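Side-chain contacts in sister chromatid cohesion protein (PDB 5T8V), which probably acts in cohesin loading and binds chromatin, this chain being the large C-terminal part, a long curved array of helical HEAT repeats: residues A[295-300]-A[413-418]; A[291-296]-A[405-410]; A[515-520]-A[527-532]; A[423-428]-A[599-604]. All blocks are in the same frame, centred on the assembly; numbering follows the deposited sequence.

Contact 1 of 4, residues A[295-300]-A[413-418]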
loop_
_atom_site.group_PDB
_atom_site.type_symbol
_atom_site.label_atom_id
_atom_site.label_comp_id
_atom_site.label_asym_id
_atom_site.label_seq_id
_atom_site.Cartn_x
_atom_site.Cartn_y
_atom_site.Cartn_z
ATOM N N PHE A 295 -31.167 13.688 13.666
ATOM C CA PHE A 295 -31.184 15.139 13.849
ATOM C C PHE A 295 -30.876 15.780 12.500
ATOM O O PHE A 295 -29.722 15.808 12.063
ATOM C CB PHE A 295 -30.179 15.560 14.916
ATOM C CG PHE A 295 -30.281 17.004 15.316
ATOM C CD1 PHE A 295 -31.146 17.400 16.321
ATOM C CD2 PHE A 295 -29.502 17.964 14.695
ATOM C CE1 PHE A 295 -31.235 18.724 16.692
ATOM C CE2 PHE A 295 -29.588 19.292 15.066
ATOM C CZ PHE A 295 -30.456 19.671 16.065
ATOM N N LYS A 296 -31.911 16.293 11.842
ATOM C CA LYS A 296 -31.759 16.860 10.511
ATOM C C LYS A 296 -31.209 18.275 10.595
ATOM O O LYS A 296 -31.629 19.073 11.436
ATOM C CB LYS A 296 -33.097 16.868 9.773
ATOM C CG LYS A 296 -33.790 15.514 9.710
ATOM C CD LYS A 296 -32.964 14.484 8.954
ATOM C CE LYS A 296 -33.690 13.149 8.882
ATOM N NZ LYS A 296 -32.907 12.114 8.151
ATOM N N LEU A 297 -30.263 18.581 9.714
ATOM C CA LEU A 297 -29.677 19.907 9.622
ATOM C C LEU A 297 -30.262 20.653 8.430
ATOM O O LEU A 297 -30.710 20.047 7.454
ATOM C CB LEU A 297 -28.156 19.823 9.483
ATOM C CG LEU A 297 -27.430 19.022 10.566
ATOM C CD1 LEU A 297 -25.946 18.938 10.249
ATOM C CD2 LEU A 297 -27.657 19.637 11.941
ATOM N N ALA A 298 -30.251 21.984 8.523
ATOM C CA ALA A 298 -30.802 22.812 7.455
ATOM C C ALA A 298 -30.231 22.415 6.099
ATOM O O ALA A 298 -30.970 22.268 5.119
ATOM C CB ALA A 298 -30.524 24.288 7.745
ATOM N N ASP A 299 -28.912 22.223 6.025
ATOM C CA ASP A 299 -28.265 21.936 4.750
ATOM C C ASP A 299 -28.707 20.608 4.146
ATOM O O ASP A 299 -28.417 20.360 2.971
ATOM C CB ASP A 299 -26.744 21.944 4.920
ATOM C CG ASP A 299 -26.232 20.736 5.678
ATOM O OD1 ASP A 299 -27.025 20.107 6.410
ATOM O OD2 ASP A 299 -25.031 20.421 5.545
ATOM N N GLY A 300 -29.391 19.754 4.908
ATOM C CA GLY A 300 -29.911 18.497 4.411
ATOM C C GLY A 300 -29.277 17.265 5.022
ATOM O O GLY A 300 -29.906 16.197 5.022
ATOM N N ILE A 413 -17.100 15.234 11.186
ATOM C CA ILE A 413 -16.680 15.422 9.799
ATOM C C ILE A 413 -17.828 15.989 8.976
ATOM O O ILE A 413 -17.651 16.932 8.196
ATOM C CB ILE A 413 -16.172 14.096 9.204
ATOM C CG1 ILE A 413 -14.972 13.557 9.993
ATOM C CG2 ILE A 413 -15.811 14.273 7.733
ATOM C CD1 ILE A 413 -13.716 14.370 9.876
ATOM N N THR A 414 -19.023 15.415 9.130
ATOM C CA THR A 414 -20.175 15.904 8.379
ATOM C C THR A 414 -20.376 17.398 8.588
ATOM O O THR A 414 -20.704 18.127 7.644
ATOM C CB THR A 414 -21.431 15.130 8.788
ATOM O OG1 THR A 414 -21.322 13.774 8.339
ATOM C CG2 THR A 414 -22.690 15.757 8.187
ATOM N N CYS A 415 -20.179 17.874 9.815
ATOM C CA CYS A 415 -20.403 19.270 10.159
ATOM C C CYS A 415 -19.137 20.114 10.075
ATOM O O CYS A 415 -19.169 21.285 10.460
ATOM C CB CYS A 415 -20.985 19.375 11.570
ATOM S SG CYS A 415 -22.598 18.609 11.775
ATOM N N LEU A 416 -18.031 19.549 9.582
ATOM C CA LEU A 416 -16.762 20.272 9.574
ATOM C C LEU A 416 -16.895 21.621 8.878
ATOM O O LEU A 416 -16.557 22.664 9.448
ATOM C CB LEU A 416 -15.684 19.422 8.896
ATOM C CG LEU A 416 -14.315 20.080 8.685
ATOM C CD1 LEU A 416 -13.698 20.520 10.007
ATOM C CD2 LEU A 416 -13.379 19.131 7.956
ATOM N N ASP A 417 -17.392 21.620 7.640
ATOM C CA ASP A 417 -17.492 22.835 6.843
ATOM C C ASP A 417 -18.852 23.506 6.968
ATOM O O ASP A 417 -19.272 24.221 6.049
ATOM C CB ASP A 417 -17.180 22.530 5.376
ATOM C CG ASP A 417 -18.144 21.533 4.763
ATOM O OD1 ASP A 417 -18.717 20.711 5.512
ATOM O OD2 ASP A 417 -18.327 21.568 3.526
ATOM N N ASN A 418 -19.548 23.303 8.085
ATOM C CA ASN A 418 -20.852 23.913 8.295
ATOM C C ASN A 418 -20.696 25.096 9.239
ATOM O O ASN A 418 -20.359 24.891 10.415
ATOM C CB ASN A 418 -21.834 22.898 8.871
ATOM C CG ASN A 418 -23.257 23.409 8.883
ATOM O OD1 ASN A 418 -23.497 24.606 9.051
ATOM N ND2 ASN A 418 -24.210 22.507 8.696
#

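Contact 2 of 4, residues A[291-296]-A[405-410]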
loop_
_atom_site.group_PDB
_atom_site.type_symbol
_atom_site.label_atom_id
_atom_site.label_comp_id
_atom_site.label_asym_id
_atom_site.label_seq_id
_atom_site.Cartn_x
_atom_site.Cartn_y
_atom_site.Cartn_z
ATOM N N ARG A 291 -28.919 5.125 18.254
ATOM C CA ARG A 291 -27.709 5.754 17.737
ATOM C C ARG A 291 -27.864 6.257 16.307
ATOM O O ARG A 291 -26.934 6.885 15.789
ATOM C CB ARG A 291 -26.537 4.769 17.795
ATOM C CG ARG A 291 -26.185 4.289 19.195
ATOM C CD ARG A 291 -24.973 3.371 19.160
ATOM N NE ARG A 291 -24.760 2.677 20.427
ATOM C CZ ARG A 291 -23.802 1.777 20.635
ATOM N NH1 ARG A 291 -22.961 1.457 19.660
ATOM N NH2 ARG A 291 -23.683 1.195 21.821
ATOM N N ALA A 292 -28.996 5.993 15.658
ATOM C CA ALA A 292 -29.209 6.476 14.305
ATOM C C ALA A 292 -29.145 8.000 14.263
ATOM O O ALA A 292 -29.382 8.693 15.258
ATOM C CB ALA A 292 -30.558 5.990 13.772
ATOM N N ARG A 293 -28.815 8.523 13.083
ATOM C CA ARG A 293 -28.673 9.964 12.873
ATOM C C ARG A 293 -30.051 10.530 12.550
ATOM O O ARG A 293 -30.479 10.568 11.395
ATOM C CB ARG A 293 -27.664 10.244 11.768
ATOM C CG ARG A 293 -26.329 9.543 11.974
ATOM C CD ARG A 293 -25.356 9.849 10.852
ATOM N NE ARG A 293 -24.046 9.244 11.083
ATOM C CZ ARG A 293 -23.690 8.026 10.683
ATOM N NH1 ARG A 293 -24.545 7.253 10.022
ATOM N NH2 ARG A 293 -22.469 7.576 10.944
ATOM N N THR A 294 -30.752 10.980 13.589
ATOM C CA THR A 294 -32.129 11.440 13.470
ATOM C C THR A 294 -32.270 12.945 13.671
ATOM O O THR A 294 -33.393 13.435 13.832
ATOM C CB THR A 294 -33.016 10.700 14.477
ATOM O OG1 THR A 294 -32.672 11.101 15.810
ATOM C CG2 THR A 294 -32.832 9.192 14.346
ATOM N N PHE A 295 -31.167 13.688 13.666
ATOM C CA PHE A 295 -31.184 15.139 13.849
ATOM C C PHE A 295 -30.876 15.780 12.500
ATOM O O PHE A 295 -29.722 15.808 12.063
ATOM C CB PHE A 295 -30.179 15.560 14.916
ATOM C CG PHE A 295 -30.281 17.004 15.316
ATOM C CD1 PHE A 295 -31.146 17.400 16.321
ATOM C CD2 PHE A 295 -29.502 17.964 14.695
ATOM C CE1 PHE A 295 -31.235 18.724 16.692
ATOM C CE2 PHE A 295 -29.588 19.292 15.066
ATOM C CZ PHE A 295 -30.456 19.671 16.065
ATOM N N LYS A 296 -31.911 16.293 11.842
ATOM C CA LYS A 296 -31.759 16.860 10.511
ATOM C C LYS A 296 -31.209 18.275 10.595
ATOM O O LYS A 296 -31.629 19.073 11.436
ATOM C CB LYS A 296 -33.097 16.868 9.773
ATOM C CG LYS A 296 -33.790 15.514 9.710
ATOM C CD LYS A 296 -32.964 14.484 8.954
ATOM C CE LYS A 296 -33.690 13.149 8.882
ATOM N NZ LYS A 296 -32.907 12.114 8.151
ATOM N N LEU A 405 -17.100 6.364 19.367
ATOM C CA LEU A 405 -16.067 7.277 18.890
ATOM C C LEU A 405 -16.147 7.430 17.377
ATOM O O LEU A 405 -16.103 8.548 16.851
ATOM C CB LEU A 405 -14.690 6.771 19.316
ATOM C CG LEU A 405 -13.460 7.388 18.643
ATOM C CD1 LEU A 405 -13.470 8.900 18.740
ATOM C CD2 LEU A 405 -12.194 6.834 19.271
ATOM N N ASP A 406 -16.274 6.310 16.659
ATOM C CA ASP A 406 -16.401 6.377 15.206
ATOM C C ASP A 406 -17.607 7.212 14.796
ATOM O O ASP A 406 -17.518 8.031 13.874
ATOM C CB ASP A 406 -16.503 4.969 14.619
ATOM C CG ASP A 406 -15.181 4.223 14.648
ATOM O OD1 ASP A 406 -14.120 4.883 14.679
ATOM O OD2 ASP A 406 -15.204 2.974 14.632
ATOM N N LEU A 407 -18.744 7.022 15.469
ATOM C CA LEU A 407 -19.948 7.771 15.122
ATOM C C LEU A 407 -19.761 9.263 15.375
ATOM O O LEU A 407 -20.128 10.100 14.540
ATOM C CB LEU A 407 -21.139 7.236 15.917
ATOM C CG LEU A 407 -21.901 6.076 15.274
ATOM C CD1 LEU A 407 -22.823 5.418 16.286
ATOM C CD2 LEU A 407 -22.695 6.569 14.074
ATOM N N PHE A 408 -19.194 9.614 16.530
ATOM C CA PHE A 408 -18.912 11.015 16.816
ATOM C C PHE A 408 -18.014 11.614 15.744
ATOM O O PHE A 408 -18.285 12.704 15.229
ATOM C CB PHE A 408 -18.265 11.154 18.194
ATOM C CG PHE A 408 -19.246 11.149 19.329
ATOM C CD1 PHE A 408 -20.196 12.149 19.443
ATOM C CD2 PHE A 408 -19.208 10.154 20.291
ATOM C CE1 PHE A 408 -21.098 12.151 20.488
ATOM C CE2 PHE A 408 -20.106 10.149 21.340
ATOM C CZ PHE A 408 -21.052 11.149 21.440
ATOM N N VAL A 409 -16.938 10.912 15.392
ATOM C CA VAL A 409 -16.032 11.429 14.373
ATOM C C VAL A 409 -16.774 11.635 13.061
ATOM O O VAL A 409 -16.613 12.663 12.397
ATOM C CB VAL A 409 -14.822 10.490 14.204
ATOM C CG1 VAL A 409 -13.960 10.921 13.019
ATOM C CG2 VAL A 409 -13.987 10.484 15.476
ATOM N N GLU A 410 -17.608 10.671 12.671
ATOM C CA GLU A 410 -18.351 10.802 11.421
ATOM C C GLU A 410 -19.236 12.043 11.436
ATOM O O GLU A 410 -19.262 12.815 10.468
ATOM C CB GLU A 410 -19.181 9.543 11.172
ATOM C CG GLU A 410 -18.359 8.338 10.737
ATOM C CD GLU A 410 -19.204 7.093 10.550
ATOM O OE1 GLU A 410 -19.373 6.332 11.528
ATOM O OE2 GLU A 410 -19.708 6.881 9.427
#

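Contact 3 of 4, residues A[515-520]-A[527-532]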
loop_
_atom_site.group_PDB
_atom_site.type_symbol
_atom_site.label_atom_id
_atom_site.label_comp_id
_atom_site.label_asym_id
_atom_site.label_seq_id
_atom_site.Cartn_x
_atom_site.Cartn_y
_atom_site.Cartn_z
ATOM N N GLU A 515 -22.407 37.458 8.868
ATOM C CA GLU A 515 -23.587 38.104 8.301
ATOM C C GLU A 515 -24.576 37.071 7.778
ATOM O O GLU A 515 -25.793 37.256 7.889
ATOM C CB GLU A 515 -23.174 39.068 7.188
ATOM C CG GLU A 515 -22.385 40.275 7.679
ATOM C CD GLU A 515 -23.218 41.216 8.527
ATOM O OE1 GLU A 515 -24.453 41.033 8.589
ATOM O OE2 GLU A 515 -22.636 42.139 9.136
ATOM N N TYR A 516 -24.073 35.975 7.210
ATOM C CA TYR A 516 -24.951 34.893 6.783
ATOM C C TYR A 516 -25.685 34.295 7.977
ATOM O O TYR A 516 -26.924 34.248 8.009
ATOM C CB TYR A 516 -24.138 33.824 6.051
ATOM C CG TYR A 516 -24.943 32.611 5.648
ATOM C CD1 TYR A 516 -25.824 32.662 4.573
ATOM C CD2 TYR A 516 -24.822 31.413 6.339
ATOM C CE1 TYR A 516 -26.562 31.552 4.201
ATOM C CE2 TYR A 516 -25.557 30.298 5.974
ATOM C CZ TYR A 516 -26.424 30.374 4.905
ATOM O OH TYR A 516 -27.155 29.265 4.543
ATOM N N LEU A 517 -24.930 33.836 8.981
ATOM C CA LEU A 517 -25.559 33.292 10.180
ATOM C C LEU A 517 -26.546 34.281 10.783
ATOM O O LEU A 517 -27.578 33.876 11.329
ATOM C CB LEU A 517 -24.493 32.915 11.212
ATOM C CG LEU A 517 -23.518 31.800 10.832
ATOM C CD1 LEU A 517 -22.533 31.578 11.962
ATOM C CD2 LEU A 517 -24.246 30.506 10.508
ATOM N N GLN A 518 -26.250 35.578 10.690
ATOM C CA GLN A 518 -27.164 36.594 11.200
ATOM C C GLN A 518 -28.468 36.592 10.417
ATOM O O GLN A 518 -29.557 36.533 11.001
ATOM C CB GLN A 518 -26.502 37.970 11.132
ATOM C CG GLN A 518 -27.319 39.086 11.761
ATOM C CD GLN A 518 -27.374 38.982 13.271
ATOM O OE1 GLN A 518 -26.432 39.369 13.964
ATOM N NE2 GLN A 518 -28.476 38.452 13.791
ATOM N N SER A 519 -28.379 36.660 9.086
ATOM C CA SER A 519 -29.586 36.652 8.267
ATOM C C SER A 519 -30.440 35.427 8.563
ATOM O O SER A 519 -31.666 35.534 8.687
ATOM C CB SER A 519 -29.222 36.701 6.784
ATOM O OG SER A 519 -28.773 35.437 6.327
ATOM N N ARG A 520 -29.815 34.251 8.685
ATOM C CA ARG A 520 -30.595 33.055 8.993
ATOM C C ARG A 520 -31.109 33.074 10.425
ATOM O O ARG A 520 -32.157 32.484 10.713
ATOM C CB ARG A 520 -29.767 31.796 8.743
ATOM C CG ARG A 520 -29.409 31.591 7.284
ATOM C CD ARG A 520 -29.460 30.127 6.883
ATOM N NE ARG A 520 -28.623 29.286 7.740
ATOM C CZ ARG A 520 -29.072 28.432 8.658
ATOM N NH1 ARG A 520 -30.373 28.268 8.869
ATOM N NH2 ARG A 520 -28.207 27.727 9.368
ATOM N N ALA A 527 -31.025 29.725 19.774
ATOM C CA ALA A 527 -29.907 29.658 20.708
ATOM C C ALA A 527 -28.691 28.996 20.071
ATOM O O ALA A 527 -27.554 29.444 20.269
ATOM C CB ALA A 527 -30.325 28.904 21.969
ATOM N N GLN A 528 -28.910 27.927 19.305
ATOM C CA GLN A 528 -27.800 27.236 18.657
ATOM C C GLN A 528 -27.065 28.167 17.698
ATOM O O GLN A 528 -25.831 28.275 17.734
ATOM C CB GLN A 528 -28.328 25.999 17.927
ATOM C CG GLN A 528 -27.272 25.189 17.200
ATOM C CD GLN A 528 -26.919 25.770 15.847
ATOM O OE1 GLN A 528 -25.814 26.278 15.651
ATOM N NE2 GLN A 528 -27.857 25.702 14.906
ATOM N N LEU A 529 -27.811 28.859 16.837
ATOM C CA LEU A 529 -27.185 29.705 15.828
ATOM C C LEU A 529 -26.482 30.901 16.464
ATOM O O LEU A 529 -25.406 31.310 16.009
ATOM C CB LEU A 529 -28.239 30.165 14.817
ATOM C CG LEU A 529 -27.811 30.349 13.359
ATOM C CD1 LEU A 529 -27.173 29.090 12.779
ATOM C CD2 LEU A 529 -29.019 30.748 12.528
ATOM N N SER A 530 -27.066 31.471 17.520
ATOM C CA SER A 530 -26.416 32.589 18.198
ATOM C C SER A 530 -25.168 32.138 18.944
ATOM O O SER A 530 -24.198 32.899 19.045
ATOM C CB SER A 530 -27.395 33.266 19.155
ATOM O OG SER A 530 -27.819 32.369 20.162
ATOM N N SER A 531 -25.170 30.913 19.470
ATOM C CA SER A 531 -23.954 30.372 20.068
ATOM C C SER A 531 -22.869 30.203 19.013
ATOM O O SER A 531 -21.708 30.566 19.233
ATOM C CB SER A 531 -24.252 29.040 20.755
ATOM O OG SER A 531 -24.483 28.018 19.799
ATOM N N ALA A 532 -23.231 29.648 17.853
ATOM C CA ALA A 532 -22.273 29.558 16.757
ATOM C C ALA A 532 -21.722 30.932 16.404
ATOM O O ALA A 532 -20.520 31.085 16.146
ATOM C CB ALA A 532 -22.930 28.914 15.536
#

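Contact 4 of 4, residues A[423-428]-A[599-604]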
loop_
_atom_site.group_PDB
_atom_site.type_symbol
_atom_site.label_atom_id
_atom_site.label_comp_id
_atom_site.label_asym_id
_atom_site.label_seq_id
_atom_site.Cartn_x
_atom_site.Cartn_y
_atom_site.Cartn_z
ATOM N N ALA A 423 -17.758 24.133 16.248
ATOM C CA ALA A 423 -17.088 23.242 17.186
ATOM C C ALA A 423 -16.601 21.955 16.535
ATOM O O ALA A 423 -15.819 21.225 17.155
ATOM C CB ALA A 423 -18.021 22.902 18.348
ATOM N N ALA A 424 -17.040 21.658 15.311
ATOM C CA ALA A 424 -16.549 20.475 14.615
ATOM C C ALA A 424 -15.043 20.554 14.404
ATOM O O ALA A 424 -14.315 19.589 14.663
ATOM C CB ALA A 424 -17.264 20.319 13.271
ATOM N N GLU A 425 -14.554 21.700 13.925
ATOM C CA GLU A 425 -13.125 21.839 13.685
ATOM C C GLU A 425 -12.336 21.786 14.984
ATOM O O GLU A 425 -11.177 21.362 14.979
ATOM C CB GLU A 425 -12.835 23.144 12.941
ATOM C CG GLU A 425 -11.353 23.387 12.638
ATOM C CD GLU A 425 -10.595 23.993 13.806
ATOM O OE1 GLU A 425 -11.242 24.570 14.708
ATOM O OE2 GLU A 425 -9.349 23.888 13.826
ATOM N N LEU A 426 -12.929 22.215 16.096
ATOM C CA LEU A 426 -12.212 22.206 17.367
ATOM C C LEU A 426 -12.120 20.793 17.932
ATOM O O LEU A 426 -11.039 20.342 18.338
ATOM C CB LEU A 426 -12.901 23.146 18.358
ATOM C CG LEU A 426 -12.307 23.220 19.765
ATOM C CD1 LEU A 426 -10.818 23.515 19.727
ATOM C CD2 LEU A 426 -13.038 24.278 20.573
ATOM N N LEU A 427 -13.246 20.077 17.956
ATOM C CA LEU A 427 -13.234 18.689 18.399
ATOM C C LEU A 427 -12.313 17.848 17.525
ATOM O O LEU A 427 -11.487 17.076 18.028
ATOM C CB LEU A 427 -14.657 18.134 18.382
ATOM C CG LEU A 427 -15.602 18.743 19.420
ATOM C CD1 LEU A 427 -17.046 18.516 19.028
ATOM C CD2 LEU A 427 -15.325 18.146 20.789
ATOM N N LEU A 428 -12.438 17.995 16.203
ATOM C CA LEU A 428 -11.571 17.260 15.287
ATOM C C LEU A 428 -10.115 17.673 15.440
ATOM O O LEU A 428 -9.215 16.845 15.274
ATOM C CB LEU A 428 -12.031 17.477 13.847
ATOM C CG LEU A 428 -13.351 16.814 13.456
ATOM C CD1 LEU A 428 -13.861 17.384 12.139
ATOM C CD2 LEU A 428 -13.179 15.310 13.355
ATOM N N ILE A 599 -12.594 28.627 3.552
ATOM C CA ILE A 599 -11.314 29.329 3.519
ATOM C C ILE A 599 -10.778 29.504 4.932
ATOM O O ILE A 599 -9.589 29.283 5.193
ATOM C CB ILE A 599 -11.470 30.680 2.795
ATOM C CG1 ILE A 599 -11.714 30.453 1.303
ATOM C CG2 ILE A 599 -10.232 31.545 2.978
ATOM C CD1 ILE A 599 -12.388 31.620 0.611
ATOM N N ILE A 600 -11.642 29.901 5.868
ATOM C CA ILE A 600 -11.215 30.005 7.261
ATOM C C ILE A 600 -10.673 28.668 7.752
ATOM O O ILE A 600 -9.654 28.613 8.455
ATOM C CB ILE A 600 -12.378 30.509 8.134
ATOM C CG1 ILE A 600 -12.711 31.957 7.764
ATOM C CG2 ILE A 600 -12.024 30.409 9.620
ATOM C CD1 ILE A 600 -13.978 32.479 8.382
ATOM N N LEU A 601 -11.336 27.569 7.386
ATOM C CA LEU A 601 -10.910 26.257 7.859
ATOM C C LEU A 601 -9.546 25.878 7.297
ATOM O O LEU A 601 -8.731 25.272 8.000
ATOM C CB LEU A 601 -11.953 25.202 7.489
ATOM C CG LEU A 601 -13.246 25.208 8.309
ATOM C CD1 LEU A 601 -14.235 24.226 7.719
ATOM C CD2 LEU A 601 -12.982 24.873 9.775
ATOM N N LEU A 602 -9.278 26.215 6.033
ATOM C CA LEU A 602 -7.985 25.873 5.451
ATOM C C LEU A 602 -6.827 26.449 6.249
ATOM O O LEU A 602 -5.719 25.908 6.188
ATOM C CB LEU A 602 -7.900 26.358 4.005
ATOM C CG LEU A 602 -8.777 25.629 2.986
ATOM C CD1 LEU A 602 -8.627 26.271 1.621
ATOM C CD2 LEU A 602 -8.435 24.148 2.917
ATOM N N ARG A 603 -7.055 27.527 6.996
ATOM C CA ARG A 603 -6.033 28.126 7.839
ATOM C C ARG A 603 -6.183 27.734 9.302
ATOM O O ARG A 603 -5.465 28.270 10.151
ATOM C CB ARG A 603 -6.070 29.648 7.702
ATOM C CG ARG A 603 -6.037 30.141 6.264
ATOM C CD ARG A 603 -4.820 29.629 5.509
ATOM N NE ARG A 603 -3.571 30.031 6.148
ATOM C CZ ARG A 603 -2.370 29.879 5.604
ATOM N NH1 ARG A 603 -2.249 29.337 4.401
ATOM N NH2 ARG A 603 -1.288 30.276 6.256
ATOM N N SER A 604 -7.098 26.821 9.616
ATOM C CA SER A 604 -7.232 26.327 10.975
ATOM C C SER A 604 -6.125 25.323 11.275
ATOM O O SER A 604 -5.527 24.732 10.375
ATOM C CB SER A 604 -8.597 25.673 11.187
ATOM O OG SER A 604 -8.671 24.410 10.544
#

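Contact 1 of 4, residues A[295-300]-A[413-418]
The carboxylate of Asp299 and the carboxamide of Asn418 meet with their planes turned 49° apart, OD2 of Asp299 standing 3.9 Å from ND2 of Asn418. The two groups pass one another at a slant and form no hydrogen bond. This is a meeting of two type I beta turns in a HEAT-repeat protein. One, Leu297 to Gly300, lies in the loop joining the two strands 295-296 and 302-303; the other, Cys415 to Asn418, follows helix 402-414. One oxygen of each is engaged close by: Asp299 OD1 with Ser301 OG, and Asn418 OD1 with the backbone N of Asp420, which makes an Asx turn. The side chain of Asn418 can reach across because its CG lies anti to the backbone N (chi1 -170°), which carries the amide toward the hairpin. Beneath this polar pair the contact is apolar and buried. Leu297 directs its CD1 branch at the end of helix 402-414, and Trp421 and Ile303 touch both Leu297 and Cys415. That methyl, CD1 of Leu297, sits 4.3 Å from ND2 of Asn418 and 3.7 Å from SG of Cys415.

Contact 2 of 4, residues A[291-296]-A[405-410]
The chain entering the small hairpin of strands 295-296 and 302-303 lies against helix 402-414, where Arg291 and Arg293 meet Leu407 and Glu410. Leu407 and Glu410, three residues apart, point from the same side of the helix to the two arginines. The extended side chain of Arg293 ends with its guanidinium beside Leu407, whose CD2 sits over one face, 3.8 Å from CZ of Arg293. The outer nitrogen, NH2 of Arg293, forms a salt bridge with OE2 of Glu410 at 3.2 Å. The carboxylate is steeply turned, 73° from the guanidinium plane: OE1 of Glu410 meets the edge in plane, while OE2 comes in obliquely. A second acid, Asp411, takes NE of Arg293. In this helical-repeat fold the contact thus joins a non-helical excursion of the chain to the side of a helix, near the surface. The other methyl of Leu407, CD1, faces the aliphatic part of Arg291, 4.1 Å from its CB, the two chains crossing nearly at right angles. With an alanine here in place of Leu407, both methyl contacts would go, and the guanidinium face of Arg293 and the aliphatic part of Arg291 would probably lose their packing partner. Arg291 is itself poorly ordered, and also touches Asn403 and Leu404.

Contact 3 of 4, residues A[515-520]-A[527-532]
Leu517 sets its CG anti to its own carbonyl carbon (chi1 -64°), which aims the chain at the facing helix; CD1 continues it toward Ala532, while CD2, the branch turned off to the side, lies 4.0 Å from CD1 of Leu529. Arg520, one turn later, begins in the same way but is bent further along, at chi2 and chi3 (-55°), and these bends swing the guanidinium, still directed off its own helix, round to Leu529. Leu529 therefore reaches both residues: its CD1 stands 3.8 Å from NH2 of Arg520, and its CD2 lies over one face of the guanidinium while also coming 3.6 Å from the backbone O of Leu517. Ala532, one turn beyond Leu529, adds a looser touch, its CB 4.5 Å from CD1 of Leu517. The two helices, 509-520 and 527-550, are successive and nearly antiparallel, 163° between the directions of their facing segments with axes 9.9 Å apart at closest, an antiparallel helical hairpin, the kind of pairing on which HEAT-repeat folds rest. One turn earlier on the same helix, the ring of Tyr516 also meets Arg520: CG of Arg520 packs 4.0 Å above one ring face, displaced toward the rim, and CE2 of Tyr516 meets the edge of the guanidinium in plane. The charge itself is paired with Asp420, which forms a salt bridge to NH2 of Arg520. The chemistry is thus split: leucine methyls pack between the two helices, while one arginine offers them its flat face and keeps its charge for an acid in a neighbouring loop.

Contact 4 of 4, residues A[423-428]-A[599-604]
The last turn of helix 590-602 comes nearest to helix 423-440 where the CA atoms of Leu601 and Glu425 stand 7.6 Å apart. Across this gap CD2 of Leu601 packs on the aliphatic half of Glu425, 3.6 Å from its CB, the two side chains running past each other in opposite senses. The Glu425 chain leaves anti to its backbone N (chi1 -180°) and then bends at CG, which lays the carboxylate alongside Ser604, with OE2 of Glu425 3.3 Å from CB of Ser604. This is packing, for the serine hydroxyl is used within its own segment: OG of Ser604 donates to the backbone O of Leu601 at 2.7 Å, in the carbonyl plane and on a lone pair. The same oxygen, O of Leu601, accepts from N of Ser604 at 2.8 Å, and the two bonds together fasten the chain as it leaves the helix. The buried acid of Glu425 has its charge matched by Arg429, one turn on, through OE2 and NE. Were this glutamate an alanine, Arg429 would probably lose its carboxylate mate, and a gap would be likely to open beside Leu601 and Ser604. Leu416 and Phe606 also touch Glu425, adding apolar neighbours. A buried acid, paired with an arginine of its own helix, here joins a helix terminus to the flank of a sequence-distant helix, as in the layered helix packing of a HEAT-repeat solenoid.

How the contacts relate
All four contacts sit on one side of the chain's centre. Contacts 1 and 2 share the chain around 295-296 and join the hairpin and the chain leading into it to helix 402-414 and the turn that follows it, their centres about 11 Å apart. Contact 1 is also the link to the others, with the centres of contacts 3 and 4 each about 14 Å away. Toward contact 3, CB of Ala298 touches NH1 of Arg520 at 4.1 Å, and Asp420 serves both places, its N to Asn418 and its carboxylate to Arg520. Toward contact 4, the turn after helix 402-414 rests on Leu601. Contacts 2 and 3 do not touch, their centres about 23 Å apart; contact 3 is nested within the loop closed by contact 4.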